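Local coordinates for mandelate racemase/muconate lactonizing protein (Alicyclobacillus acidocaldarius LAA1, PDB 3QLD) that belongs to the enolase superfamily, pairing a mandelate racemase/muconate lactonizing-type N-terminal domain with a TIM-barrel-like C-terminal domain, at residues 179-184 and 215-220; 92-97 and 113-118; 257-262 and 288-293; 48-53 and 62-67. All blocks are in the same frame, centred on the assembly; numbering follows the deposited sequence. Where two conformers were deposited one is given.

Contact 1 of 4, residues 179-184 and 215-220; sequences AAIKAV and YDLQFI
Ile181 and Tyr215 owe their contact to two first torsions: with chi1 of Ile181 at -60° its CG2 branch lies opposite the backbone N, and with chi1 of Tyr215 at -49° the phenol ring swings clear of its own carbonyl carbon. The isoleucine methyl CG2 thereby settles against the root of the tyrosine, 3.6 Å from Tyr215 CB, approaching the ring itself at a slant. The same methyl also serves a second partner, lying 3.9 Å from Leu217 CD2; the isoleucine and leucine side chains cross at roughly a right angle.

Further along the ring, Lys182 takes over. Its CA stands above one face, 4.2 Å from the Tyr215 ring centroid and 23° off the normal, a CH-pi contact displaced toward the rim. The lysine chain then runs alongside the phenol in the same direction, its CB 3.8 Å from Tyr215 OH, before bending at its outer torsions and carrying the ammonium away. Only the aliphatic part of Lys182 is used here, as cover for the aromatic ring. No hydrogen bond joins the two segments, but Arg178 NE makes a weak one to Tyr215 OH and Arg185 NE a firm one to Tyr215 O, so flanking residues of the same helix hold the tyrosine at both ends.

In the barrel domain, helix 178-187 packs with Val184 on helix 150-162 and, through Ile181, on strand 167-171, while Leu217 reaches strand 192-196 just before the chain enters strand 220-221.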
loop_
_atom_site.group_PDB
_atom_site.type_symbol
_atom_site.label_atom_id
_atom_site.label_comp_id
_atom_site.label_asym_id
_atom_site.label_seq_id
_atom_site.Cartn_x
_atom_site.Cartn_y
_atom_site.Cartn_z
ATOM N N ALA A 179 -11.616 12.351 31.302
ATOM C CA ALA A 179 -11.945 13.674 31.899
ATOM C C ALA A 179 -12.626 14.653 30.906
ATOM O O ALA A 179 -13.697 15.279 31.197
ATOM C CB ALA A 179 -10.700 14.282 32.536
ATOM N N ALA A 180 -12.031 14.754 29.720
ATOM C CA ALA A 180 -12.623 15.534 28.655
ATOM C C ALA A 180 -14.012 15.036 28.298
ATOM O O ALA A 180 -14.943 15.851 28.240
ATOM C CB ALA A 180 -11.704 15.554 27.401
ATOM N N ILE A 181 -14.151 13.732 27.991
ATOM C CA ILE A 181 -15.442 13.175 27.572
ATOM C C ILE A 181 -16.542 13.310 28.645
ATOM O O ILE A 181 -17.674 13.681 28.308
ATOM C CB ILE A 181 -15.344 11.684 27.077
ATOM C CG1 ILE A 181 -14.389 11.591 25.869
ATOM C CG2 ILE A 181 -16.753 11.112 26.786
ATOM C CD1 ILE A 181 -13.879 10.167 25.560
ATOM N N LYS A 182 -16.203 12.967 29.878
ATOM C CA LYS A 182 -17.119 13.121 31.059
ATOM C C LYS A 182 -17.688 14.570 31.111
ATOM O O LYS A 182 -18.924 14.759 31.128
ATOM C CB LYS A 182 -16.391 12.712 32.342
ATOM C CG LYS A 182 -17.152 12.780 33.729
ATOM C CD LYS A 182 -16.210 12.351 34.886
ATOM C CE LYS A 182 -15.269 13.484 35.372
ATOM N NZ LYS A 182 -13.849 13.110 35.803
ATOM N N ALA A 183 -16.792 15.551 31.025
ATOM C CA ALA A 183 -17.154 16.980 31.093
ATOM C C ALA A 183 -18.031 17.393 29.939
ATOM O O ALA A 183 -19.081 18.052 30.128
ATOM C CB ALA A 183 -15.885 17.858 31.194
ATOM N N VAL A 184 -17.672 16.958 28.732
ATOM C CA VAL A 184 -18.474 17.315 27.620
ATOM C C VAL A 184 -19.858 16.674 27.668
ATOM O O VAL A 184 -20.873 17.355 27.437
ATOM C CB VAL A 184 -17.731 17.099 26.324
ATOM C CG1 VAL A 184 -18.589 17.412 25.145
ATOM C CG2 VAL A 184 -16.455 17.951 26.358
ATOM N N TYR A 215 -20.404 6.921 28.569
ATOM C CA TYR A 215 -20.746 8.209 27.961
ATOM C C TYR A 215 -21.480 8.227 26.663
ATOM O O TYR A 215 -21.696 9.337 26.101
ATOM C CB TYR A 215 -19.486 9.108 27.919
ATOM C CG TYR A 215 -18.811 9.125 29.245
ATOM C CD1 TYR A 215 -19.433 9.707 30.356
ATOM C CD2 TYR A 215 -17.581 8.524 29.440
ATOM C CE1 TYR A 215 -18.817 9.695 31.617
ATOM C CE2 TYR A 215 -16.980 8.485 30.669
ATOM C CZ TYR A 215 -17.614 9.082 31.767
ATOM O OH TYR A 215 -17.005 9.061 33.011
ATOM N N ASP A 216 -21.819 7.025 26.172
ATOM C CA ASP A 216 -22.605 6.828 24.970
ATOM C C ASP A 216 -22.054 7.559 23.723
ATOM O O ASP A 216 -22.792 8.234 23.032
ATOM C CB ASP A 216 -24.092 7.187 25.250
ATOM C CG ASP A 216 -24.651 6.450 26.482
ATOM O OD1 ASP A 216 -24.004 5.488 27.024
ATOM O OD2 ASP A 216 -25.758 6.854 26.913
ATOM N N LEU A 217 -20.742 7.394 23.464
ATOM C CA LEU A 217 -20.081 7.919 22.240
ATOM C C LEU A 217 -20.700 7.278 21.048
ATOM O O LEU A 217 -21.038 6.113 21.097
ATOM C CB LEU A 217 -18.561 7.586 22.306
ATOM C CG LEU A 217 -17.759 8.226 23.415
ATOM C CD1 LEU A 217 -16.357 7.618 23.515
ATOM C CD2 LEU A 217 -17.652 9.759 23.192
ATOM N N GLN A 218 -20.811 8.003 19.966
ATOM C CA GLN A 218 -21.260 7.447 18.721
ATOM C C GLN A 218 -20.265 6.371 18.190
ATOM O O GLN A 218 -20.686 5.377 17.592
ATOM C CB GLN A 218 -21.412 8.590 17.733
ATOM C CG GLN A 218 -22.131 8.228 16.483
ATOM C CD GLN A 218 -22.282 9.432 15.576
ATOM O OE1 GLN A 218 -21.394 9.728 14.757
ATOM N NE2 GLN A 218 -23.358 10.175 15.765
ATOM N N PHE A 219 -18.976 6.607 18.440
ATOM C CA PHE A 219 -17.876 5.643 18.091
ATOM C C PHE A 219 -16.562 6.172 18.699
ATOM O O PHE A 219 -16.490 7.335 19.148
ATOM C CB PHE A 219 -17.716 5.477 16.551
ATOM C CG PHE A 219 -17.512 6.803 15.804
ATOM C CD1 PHE A 219 -16.245 7.401 15.747
ATOM C CD2 PHE A 219 -18.580 7.394 15.120
ATOM C CE1 PHE A 219 -16.068 8.639 15.084
ATOM C CE2 PHE A 219 -18.412 8.618 14.413
ATOM C CZ PHE A 219 -17.134 9.201 14.395
ATOM N N ILE A 220 -15.550 5.274 18.732
ATOM C CA ILE A 220 -14.158 5.589 19.080
ATOM C C ILE A 220 -13.436 5.212 17.780
ATOM O O ILE A 220 -13.529 4.063 17.358
ATOM C CB ILE A 220 -13.634 4.789 20.284
ATOM C CG1 ILE A 220 -14.412 5.186 21.575
ATOM C CG2 ILE A 220 -12.040 5.016 20.469
ATOM C CD1 ILE A 220 -14.126 4.292 22.728
#

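Contact 2 of 4, residues 92-97 and 113-118; sequences RTVCEA and MAVWDW
Arg92 and Trp116 meet with their flat groups nearly perpendicular: the guanidinium and indole planes are 80° apart. Trp116 CH2, at the far corner of the six-membered ring, stands 4.1 Å above the guanidinium plane and over its centre, so the indole presents a carbon of its rim to the flat side of the charged group, and the two planes do not stack. Closer still is the aliphatic part of the arginine, whose CG lies 3.9 Å from Trp116 CZ2. From CG to NE the Arg92 chain is extended, which lets one side chain use its CG methylene and its head group on the same end of the indole.

A second, purely apolar meeting lies beside the first. Val94 and Val115 point toward one another and cross at a slant, each offering a single methyl, with Val94 CG2 4.1 Å from Val115 CG2. In Val94 the touching branch is the one opposite the backbone N, its other methyl being lodged between N and carbonyl carbon (chi1 61°). Residues 94-97 have helical backbone angles without the regular bonds, whereas Val115 and Trp116 sit on a true helix.

Helix 105-123 turns different sides to different neighbours. Val115 also packs on Phe76 of helix 61-80 and on Leu36 of strand 25-38, Trp116 meets Phe277 of helix 277-289 edge-to-face, and Val94 leans on Trp79, again of helix 61-80.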
loop_
_atom_site.group_PDB
_atom_site.type_symbol
_atom_site.label_atom_id
_atom_site.label_comp_id
_atom_site.label_asym_id
_atom_site.label_seq_id
_atom_site.Cartn_x
_atom_site.Cartn_y
_atom_site.Cartn_z
ATOM N N ARG A 92 -18.965 3.204 -14.981
ATOM C CA ARG A 92 -19.060 2.001 -14.134
ATOM C C ARG A 92 -17.926 1.018 -14.350
ATOM O O ARG A 92 -17.604 0.223 -13.459
ATOM C CB ARG A 92 -20.437 1.303 -14.302
ATOM C CG ARG A 92 -21.562 2.046 -13.547
ATOM C CD ARG A 92 -22.949 1.481 -13.862
ATOM N NE ARG A 92 -24.070 2.319 -13.401
ATOM C CZ ARG A 92 -24.480 2.462 -12.126
ATOM N NH1 ARG A 92 -23.840 1.852 -11.111
ATOM N NH2 ARG A 92 -25.532 3.247 -11.858
ATOM N N THR A 93 -17.310 1.073 -15.516
ATOM C CA THR A 93 -16.360 0.095 -15.900
ATOM C C THR A 93 -14.934 0.620 -16.025
ATOM O O THR A 93 -14.029 -0.120 -16.405
ATOM C CB THR A 93 -16.779 -0.551 -17.199
ATOM O OG1 THR A 93 -16.621 0.370 -18.270
ATOM C CG2 THR A 93 -18.277 -0.995 -17.126
ATOM N N VAL A 94 -14.736 1.891 -15.746
ATOM C CA VAL A 94 -13.437 2.511 -16.010
ATOM C C VAL A 94 -12.322 1.841 -15.173
ATOM O O VAL A 94 -11.184 1.734 -15.652
ATOM C CB VAL A 94 -13.488 4.088 -15.955
ATOM C CG1 VAL A 94 -13.892 4.538 -14.627
ATOM C CG2 VAL A 94 -12.154 4.676 -16.315
ATOM N N CYS A 95 -12.623 1.330 -13.975
ATOM C CA CYS A 95 -11.568 0.658 -13.189
ATOM C C CYS A 95 -10.950 -0.582 -13.854
ATOM O O CYS A 95 -9.836 -1.035 -13.473
ATOM C CB CYS A 95 -11.985 0.386 -11.750
ATOM S SG CYS A 95 -12.175 1.918 -10.817
ATOM N N GLU A 96 -11.608 -1.085 -14.896
ATOM C CA GLU A 96 -11.044 -2.176 -15.633
ATOM C C GLU A 96 -9.814 -1.728 -16.441
ATOM O O GLU A 96 -8.904 -2.548 -16.697
ATOM C CB GLU A 96 -12.125 -2.904 -16.464
ATOM C CG GLU A 96 -11.986 -2.860 -17.992
ATOM C CD GLU A 96 -13.358 -3.011 -18.698
ATOM O OE1 GLU A 96 -13.419 -2.829 -19.946
ATOM O OE2 GLU A 96 -14.366 -3.312 -17.990
ATOM N N ALA A 97 -9.711 -0.446 -16.781
ATOM C CA ALA A 97 -8.470 0.036 -17.443
ATOM C C ALA A 97 -7.270 -0.143 -16.506
ATOM O O ALA A 97 -6.117 -0.197 -16.957
ATOM C CB ALA A 97 -8.573 1.482 -17.781
HETATM N N MSE A 113 -13.234 8.981 -10.595
HETATM C CA MSE A 113 -14.169 10.025 -10.183
HETATM C C MSE A 113 -14.284 11.168 -11.227
HETATM O O MSE A 113 -15.398 11.723 -11.410
HETATM C CB MSE A 113 -13.829 10.570 -8.812
HETATM C CG MSE A 113 -14.124 9.491 -7.711
HETATM SE SE MSE A 113 -13.288 9.860 -5.990
HETATM C CE MSE A 113 -14.372 11.170 -5.140
ATOM N N ALA A 114 -13.174 11.470 -11.918
ATOM C CA ALA A 114 -13.212 12.498 -12.989
ATOM C C ALA A 114 -14.080 11.937 -14.131
ATOM O O ALA A 114 -14.840 12.697 -14.781
ATOM C CB ALA A 114 -11.805 12.811 -13.446
ATOM N N VAL A 115 -14.013 10.620 -14.395
ATOM C CA VAL A 115 -14.842 10.046 -15.462
ATOM C C VAL A 115 -16.370 10.092 -15.112
ATOM O O VAL A 115 -17.218 10.453 -15.964
ATOM C CB VAL A 115 -14.399 8.646 -15.817
ATOM C CG1 VAL A 115 -15.315 8.011 -16.862
ATOM C CG2 VAL A 115 -12.992 8.705 -16.363
ATOM N N TRP A 116 -16.709 9.744 -13.875
ATOM C CA TRP A 116 -18.075 9.937 -13.356
ATOM C C TRP A 116 -18.540 11.388 -13.510
ATOM O O TRP A 116 -19.721 11.664 -13.844
ATOM C CB TRP A 116 -18.153 9.528 -11.880
ATOM C CG TRP A 116 -18.435 8.073 -11.669
ATOM C CD1 TRP A 116 -17.536 7.086 -11.391
ATOM C CD2 TRP A 116 -19.725 7.440 -11.673
ATOM N NE1 TRP A 116 -18.176 5.873 -11.257
ATOM C CE2 TRP A 116 -19.523 6.072 -11.399
ATOM C CE3 TRP A 116 -21.038 7.914 -11.856
ATOM C CZ2 TRP A 116 -20.577 5.158 -11.332
ATOM C CZ3 TRP A 116 -22.105 6.978 -11.811
ATOM C CH2 TRP A 116 -21.852 5.626 -11.547
ATOM N N ASP A 117 -17.624 12.312 -13.245
ATOM C CA ASP A 117 -17.931 13.712 -13.209
ATOM C C ASP A 117 -18.157 14.173 -14.644
ATOM O O ASP A 117 -19.100 14.924 -14.911
ATOM C CB ASP A 117 -16.783 14.490 -12.524
ATOM C CG ASP A 117 -17.103 15.952 -12.309
ATOM O OD1 ASP A 117 -17.723 16.292 -11.262
ATOM O OD2 ASP A 117 -16.712 16.763 -13.217
ATOM N N TRP A 118 -17.274 13.753 -15.550
ATOM C CA TRP A 118 -17.397 14.092 -16.973
ATOM C C TRP A 118 -18.714 13.533 -17.479
ATOM O O TRP A 118 -19.460 14.255 -18.153
ATOM C CB TRP A 118 -16.246 13.501 -17.792
ATOM C CG TRP A 118 -16.599 13.361 -19.249
ATOM C CD1 TRP A 118 -16.557 14.373 -20.197
ATOM C CD2 TRP A 118 -17.093 12.198 -19.918
ATOM N NE1 TRP A 118 -16.943 13.884 -21.409
ATOM C CE2 TRP A 118 -17.301 12.562 -21.274
ATOM C CE3 TRP A 118 -17.363 10.864 -19.516
ATOM C CZ2 TRP A 118 -17.770 11.651 -22.231
ATOM C CZ3 TRP A 118 -17.805 9.952 -20.468
ATOM C CH2 TRP A 118 -18.040 10.361 -21.811
#

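Contact 3 of 4, residues 257-262 and 288-293; sequences LTARLG and GEAGMA
Ala259 and Ala290 touch methyl to methyl where two outer helices of the TIM-barrel-like domain, 252-261 and 277-289, come to their ends. Each helix finishes in a Schellman motif, with Gly262 and Gly291 as the positive-phi residues that turn the chain out of the helix. At the two alanines the backbones approach until the CA atoms are 6.3 Å apart, and the CB atoms of Ala259 and Ala290 meet at 3.8 Å.

Ala259 has the most surface buried by the contact, because its one methyl faces two partners. The second is Met292, a selenomethionine in this crystal, which follows the glycine turn and leads into strand 293-296. Chi1 (-56°) and an extended chi2 (-177°) carry the selenium of Met292 to 4.3 Å from Ala259 CB; the bend at chi3 (61°) then turns only the terminal methyl. Met292 is buried while Ala290 stays exposed, so the contact grades from the protein interior to the surface within three residues.

No hydrogen bond spans the segments; within 288-293, Gly291 N bonds back to Gly288 O at 3.1 Å, one of the bonds of its Schellman turn. On another side of helix 252-261, Leu257, Arg260 and Leu261 pack against Phe230 of the second subunit. Beyond the selenium, the terminal methyl of Met292 turns to the preceding residue of the helix, CE coming 4.5 Å from Thr258 CG2.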
loop_
_atom_site.group_PDB
_atom_site.type_symbol
_atom_site.label_atom_id
_atom_site.label_comp_id
_atom_site.label_asym_id
_atom_site.label_seq_id
_atom_site.Cartn_x
_atom_site.Cartn_y
_atom_site.Cartn_z
ATOM N N LEU A 257 -13.213 -8.511 5.919
ATOM C CA LEU A 257 -12.459 -9.123 7.000
ATOM C C LEU A 257 -12.856 -8.437 8.340
ATOM O O LEU A 257 -13.060 -9.107 9.372
ATOM C CB LEU A 257 -10.940 -8.973 6.743
ATOM C CG LEU A 257 -10.066 -9.384 7.949
ATOM C CD1 LEU A 257 -10.222 -10.918 8.302
ATOM C CD2 LEU A 257 -8.616 -9.003 7.779
ATOM N N THR A 258 -12.928 -7.101 8.326
ATOM C CA THR A 258 -13.403 -6.344 9.524
ATOM C C THR A 258 -14.703 -6.873 10.078
ATOM O O THR A 258 -14.809 -7.181 11.280
ATOM C CB THR A 258 -13.567 -4.849 9.197
ATOM O OG1 THR A 258 -12.286 -4.342 8.891
ATOM C CG2 THR A 258 -14.085 -4.079 10.411
ATOM N N ALA A 259 -15.664 -7.019 9.168
ATOM C CA ALA A 259 -16.995 -7.500 9.493
ATOM C C ALA A 259 -16.946 -8.952 9.978
ATOM O O ALA A 259 -17.648 -9.309 10.908
ATOM C CB ALA A 259 -17.894 -7.354 8.280
ATOM N N ARG A 260 -16.092 -9.777 9.369
ATOM C CA ARG A 260 -15.988 -11.180 9.724
ATOM C C ARG A 260 -15.410 -11.337 11.141
ATOM O O ARG A 260 -15.855 -12.207 11.921
ATOM C CB ARG A 260 -15.167 -11.951 8.667
ATOM C CG ARG A 260 -15.058 -13.451 8.910
ATOM C CD ARG A 260 -16.345 -14.201 8.598
ATOM N NE ARG A 260 -16.166 -15.621 8.867
ATOM C CZ ARG A 260 -16.017 -16.571 7.922
ATOM N NH1 ARG A 260 -16.051 -16.262 6.630
ATOM N NH2 ARG A 260 -15.862 -17.853 8.274
ATOM N N LEU A 261 -14.470 -10.435 11.487
ATOM C CA LEU A 261 -13.785 -10.471 12.764
ATOM C C LEU A 261 -14.600 -9.821 13.871
ATOM O O LEU A 261 -14.308 -10.060 15.025
ATOM C CB LEU A 261 -12.432 -9.763 12.668
ATOM C CG LEU A 261 -11.305 -10.529 11.992
ATOM C CD1 LEU A 261 -10.166 -9.547 11.847
ATOM C CD2 LEU A 261 -10.885 -11.827 12.724
ATOM N N GLY A 262 -15.615 -9.025 13.503
ATOM C CA GLY A 262 -16.366 -8.208 14.479
ATOM C C GLY A 262 -15.391 -7.156 15.020
ATOM O O GLY A 262 -15.392 -6.863 16.216
ATOM N N GLY A 288 -23.711 -2.310 5.072
ATOM C CA GLY A 288 -25.164 -2.483 5.350
ATOM C C GLY A 288 -25.506 -3.961 5.623
ATOM O O GLY A 288 -26.192 -4.233 6.595
ATOM N N GLU A 289 -25.007 -4.902 4.806
ATOM C CA GLU A 289 -25.237 -6.371 5.009
ATOM C C GLU A 289 -24.741 -6.806 6.412
ATOM O O GLU A 289 -25.328 -7.690 7.088
ATOM C CB GLU A 289 -24.471 -7.232 3.989
ATOM C CG GLU A 289 -24.811 -7.150 2.497
ATOM C CD GLU A 289 -23.631 -7.635 1.563
ATOM O OE1 GLU A 289 -22.953 -8.670 1.862
ATOM O OE2 GLU A 289 -23.364 -6.969 0.514
ATOM N N ALA A 290 -23.635 -6.194 6.825
ATOM C CA ALA A 290 -23.027 -6.458 8.114
ATOM C C ALA A 290 -23.617 -5.721 9.305
ATOM O O ALA A 290 -23.175 -5.929 10.402
ATOM C CB ALA A 290 -21.504 -6.217 8.034
ATOM N N GLY A 291 -24.589 -4.841 9.124
ATOM C CA GLY A 291 -25.104 -4.125 10.298
ATOM C C GLY A 291 -24.299 -2.909 10.760
ATOM O O GLY A 291 -24.610 -2.303 11.794
HETATM N N MSE A 292 -23.289 -2.532 9.967
HETATM C CA MSE A 292 -22.451 -1.375 10.239
HETATM C C MSE A 292 -23.108 -0.028 9.789
HETATM O O MSE A 292 -24.011 0.010 8.911
HETATM C CB MSE A 292 -21.118 -1.608 9.540
HETATM C CG MSE A 292 -20.456 -2.892 9.939
HETATM SE SE MSE A 292 -18.681 -3.170 9.122
HETATM C CE MSE A 292 -17.820 -1.598 9.879
ATOM N N ALA A 293 -22.702 1.062 10.437
ATOM C CA ALA A 293 -23.134 2.405 10.067
ATOM C C ALA A 293 -21.903 3.028 9.399
ATOM O O ALA A 293 -20.766 2.652 9.708
ATOM C CB ALA A 293 -23.470 3.204 11.330
#

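Contact 4 of 4, residues 48-53 and 62-67; sequences CVALAE and DTAWVM. With SO4 (sulfate ion), chain E.
Ala50 and Ala64 mark the closest approach of the two backbones, their CA atoms 6.9 Å apart where the loop leaving strand 43-48 runs past helix 61-80. Both alanines point their CB toward the opposite segment, and these methyls lie 4.0 Å apart. Ala64 CB is shared with Cys48, whose SG comes to 3.7 Å; with chi1 of 179° the sulfur is swung opposite the cysteine's own backbone N. One small residue on the helix thus receives two from the loop.

Nearer the start of the helix the connection becomes polar. A water donates to Ala52 O at 2.7 Å and accepts from Asp62 N at 3.1 Å, so it occupies a first-turn amide and ties the loop to the helix. This is the N-terminal domain of the mandelate racemase/muconate lactonizing family, an antiparallel sheet covered by helices: Cys48 also packs on Ile32 of strand 25-38 and on Ala110 of helix 105-123. The second subunit closes in here as well, His71 of that chain bonding to both Glu53 OE1 and Asp62 OD2.

Trp65 turns its N-H edge to a sulfate ion probably taken up from the crystallisation liquor. Trp65 NE1 donates to sulfate O1 at 2.9 Å in a nearly straight bond of 171°, the sulfate sulfur lying in the indole plane at the ring's edge. His70 and His384, the latter from the C-terminal histidine tag, also hydrogen-bond this ion, while Val66 CG1 approaches sulfate O2 to 3.7 Å.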
loop_
_atom_site.group_PDB
_atom_site.type_symbol
_atom_site.label_atom_id
_atom_site.label_comp_id
_atom_site.label_asym_id
_atom_site.label_seq_id
_atom_site.Cartn_x
_atom_site.Cartn_y
_atom_site.Cartn_z
ATOM N N CYS A 48 -7.288 14.269 -6.405
ATOM C CA CYS A 48 -6.554 13.148 -5.727
ATOM C C CYS A 48 -6.298 13.545 -4.248
ATOM O O CYS A 48 -5.695 14.584 -4.021
ATOM C CB CYS A 48 -5.267 12.855 -6.512
ATOM S SG CYS A 48 -4.329 11.503 -5.672
ATOM N N VAL A 49 -6.832 12.792 -3.267
ATOM C CA VAL A 49 -6.811 13.237 -1.902
ATOM C C VAL A 49 -5.546 12.855 -1.139
ATOM O O VAL A 49 -5.475 13.068 0.082
ATOM C CB VAL A 49 -8.042 12.670 -1.064
ATOM C CG1 VAL A 49 -9.404 13.240 -1.619
ATOM C CG2 VAL A 49 -8.088 11.186 -1.073
ATOM N N ALA A 50 -4.587 12.248 -1.826
ATOM C CA ALA A 50 -3.285 11.943 -1.160
ATOM C C ALA A 50 -2.700 13.177 -0.447
ATOM O O ALA A 50 -2.580 14.273 -1.070
ATOM C CB ALA A 50 -2.263 11.373 -2.181
ATOM N N LEU A 51 -2.288 13.051 0.809
ATOM C CA LEU A 51 -1.685 14.142 1.553
ATOM C C LEU A 51 -0.180 14.348 1.230
ATOM O O LEU A 51 0.459 13.510 0.578
ATOM C CB LEU A 51 -1.805 13.842 3.049
ATOM C CG LEU A 51 -3.259 13.563 3.420
ATOM C CD1 LEU A 51 -3.341 13.200 4.876
ATOM C CD2 LEU A 51 -4.124 14.828 3.051
ATOM N N ALA A 52 0.392 15.442 1.703
ATOM C CA ALA A 52 1.783 15.742 1.301
ATOM C C ALA A 52 2.744 14.674 1.873
ATOM O O ALA A 52 3.721 14.312 1.228
ATOM C CB ALA A 52 2.219 17.125 1.840
ATOM N N GLU A 53 2.471 14.188 3.062
ATOM C CA GLU A 53 3.373 13.122 3.645
ATOM C C GLU A 53 2.594 11.806 3.767
ATOM O O GLU A 53 1.401 11.844 3.993
ATOM C CB GLU A 53 3.882 13.548 5.040
ATOM C CG GLU A 53 4.832 14.754 5.033
ATOM C CD GLU A 53 6.107 14.475 4.261
ATOM O OE1 GLU A 53 6.583 13.309 4.250
ATOM O OE2 GLU A 53 6.613 15.419 3.649
ATOM N N ASP A 62 3.571 13.470 -3.955
ATOM C CA ASP A 62 4.686 13.221 -4.848
ATOM C C ASP A 62 4.526 11.924 -5.615
ATOM O O ASP A 62 4.779 11.848 -6.856
ATOM C CB ASP A 62 6.013 13.159 -4.035
ATOM C CG ASP A 62 6.626 14.517 -3.763
ATOM O OD1 ASP A 62 6.281 15.530 -4.422
ATOM O OD2 ASP A 62 7.467 14.568 -2.849
ATOM N N THR A 63 4.141 10.891 -4.907
ATOM C CA THR A 63 4.055 9.588 -5.503
ATOM C C THR A 63 2.782 9.458 -6.356
ATOM O O THR A 63 2.838 8.835 -7.417
ATOM C CB THR A 63 4.150 8.429 -4.494
ATOM O OG1 THR A 63 3.127 8.561 -3.509
ATOM C CG2 THR A 63 5.572 8.452 -3.781
ATOM N N ALA A 64 1.695 10.084 -5.899
ATOM C CA ALA A 64 0.461 10.078 -6.695
ATOM C C ALA A 64 0.692 10.817 -8.059
ATOM O O ALA A 64 0.200 10.422 -9.105
ATOM C CB ALA A 64 -0.731 10.774 -5.849
ATOM N N TRP A 65 1.455 11.889 -8.031
ATOM C CA TRP A 65 1.710 12.649 -9.266
ATOM C C TRP A 65 2.384 11.743 -10.280
ATOM O O TRP A 65 1.942 11.588 -11.437
ATOM C CB TRP A 65 2.586 13.861 -8.909
ATOM C CG TRP A 65 2.941 14.674 -10.160
ATOM C CD1 TRP A 65 4.104 14.590 -10.943
ATOM C CD2 TRP A 65 2.096 15.625 -10.793
ATOM N NE1 TRP A 65 3.994 15.471 -12.027
ATOM C CE2 TRP A 65 2.787 16.121 -11.941
ATOM C CE3 TRP A 65 0.809 16.138 -10.482
ATOM C CZ2 TRP A 65 2.239 17.117 -12.774
ATOM C CZ3 TRP A 65 0.282 17.129 -11.305
ATOM C CH2 TRP A 65 0.995 17.605 -12.423
ATOM N N VAL A 66 3.453 11.045 -9.875
ATOM C CA VAL A 66 4.138 10.184 -10.855
ATOM C C VAL A 66 3.371 8.956 -11.236
ATOM O O VAL A 66 3.522 8.443 -12.316
ATOM C CB VAL A 66 5.646 9.794 -10.424
ATOM C CG1 VAL A 66 6.479 11.047 -10.314
ATOM C CG2 VAL A 66 5.692 9.018 -9.135
HETATM N N MSE A 67 2.603 8.412 -10.296
HETATM C CA MSE A 67 1.706 7.308 -10.578
HETATM C C MSE A 67 0.733 7.786 -11.695
HETATM O O MSE A 67 0.505 7.060 -12.675
HETATM C CB MSE A 67 1.013 6.912 -9.241
HETATM C CG MSE A 67 -0.008 5.741 -9.265
HETATM SE SE MSE A 67 0.551 4.066 -10.075
HETATM C CE MSE A 67 2.217 4.000 -9.206
HETATM S S SO4 E . 7.191 14.708 -13.912
HETATM O O1 SO4 E . 5.999 15.551 -14.120
HETATM O O2 SO4 E . 7.048 13.799 -12.772
HETATM O O3 SO4 E . 7.425 13.887 -15.114
HETATM O O4 SO4 E . 8.322 15.618 -13.658
HETATM O O HOH W 1 4.608 14.652 -1.265
#

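The four contacts divide evenly between the two domains. Contacts 2 and 4 lie in the N-terminal domain, on helices 105-123 and 61-80, which follow each other in the chain; their centres are 19 Å apart, though their nearest atoms come within about 6 Å. Contacts 1 and 3 belong to the barrel domain, with centres 24 Å apart. The widest separation, 41 Å between centres, is that of contacts 1 and 2, on opposite sides of the chain's centre. Contacts 3 and 4, 30 Å apart between centres, both reach the second subunit, whereas contacts 1 and 2 do not. The sulfate belongs to contact 4 alone.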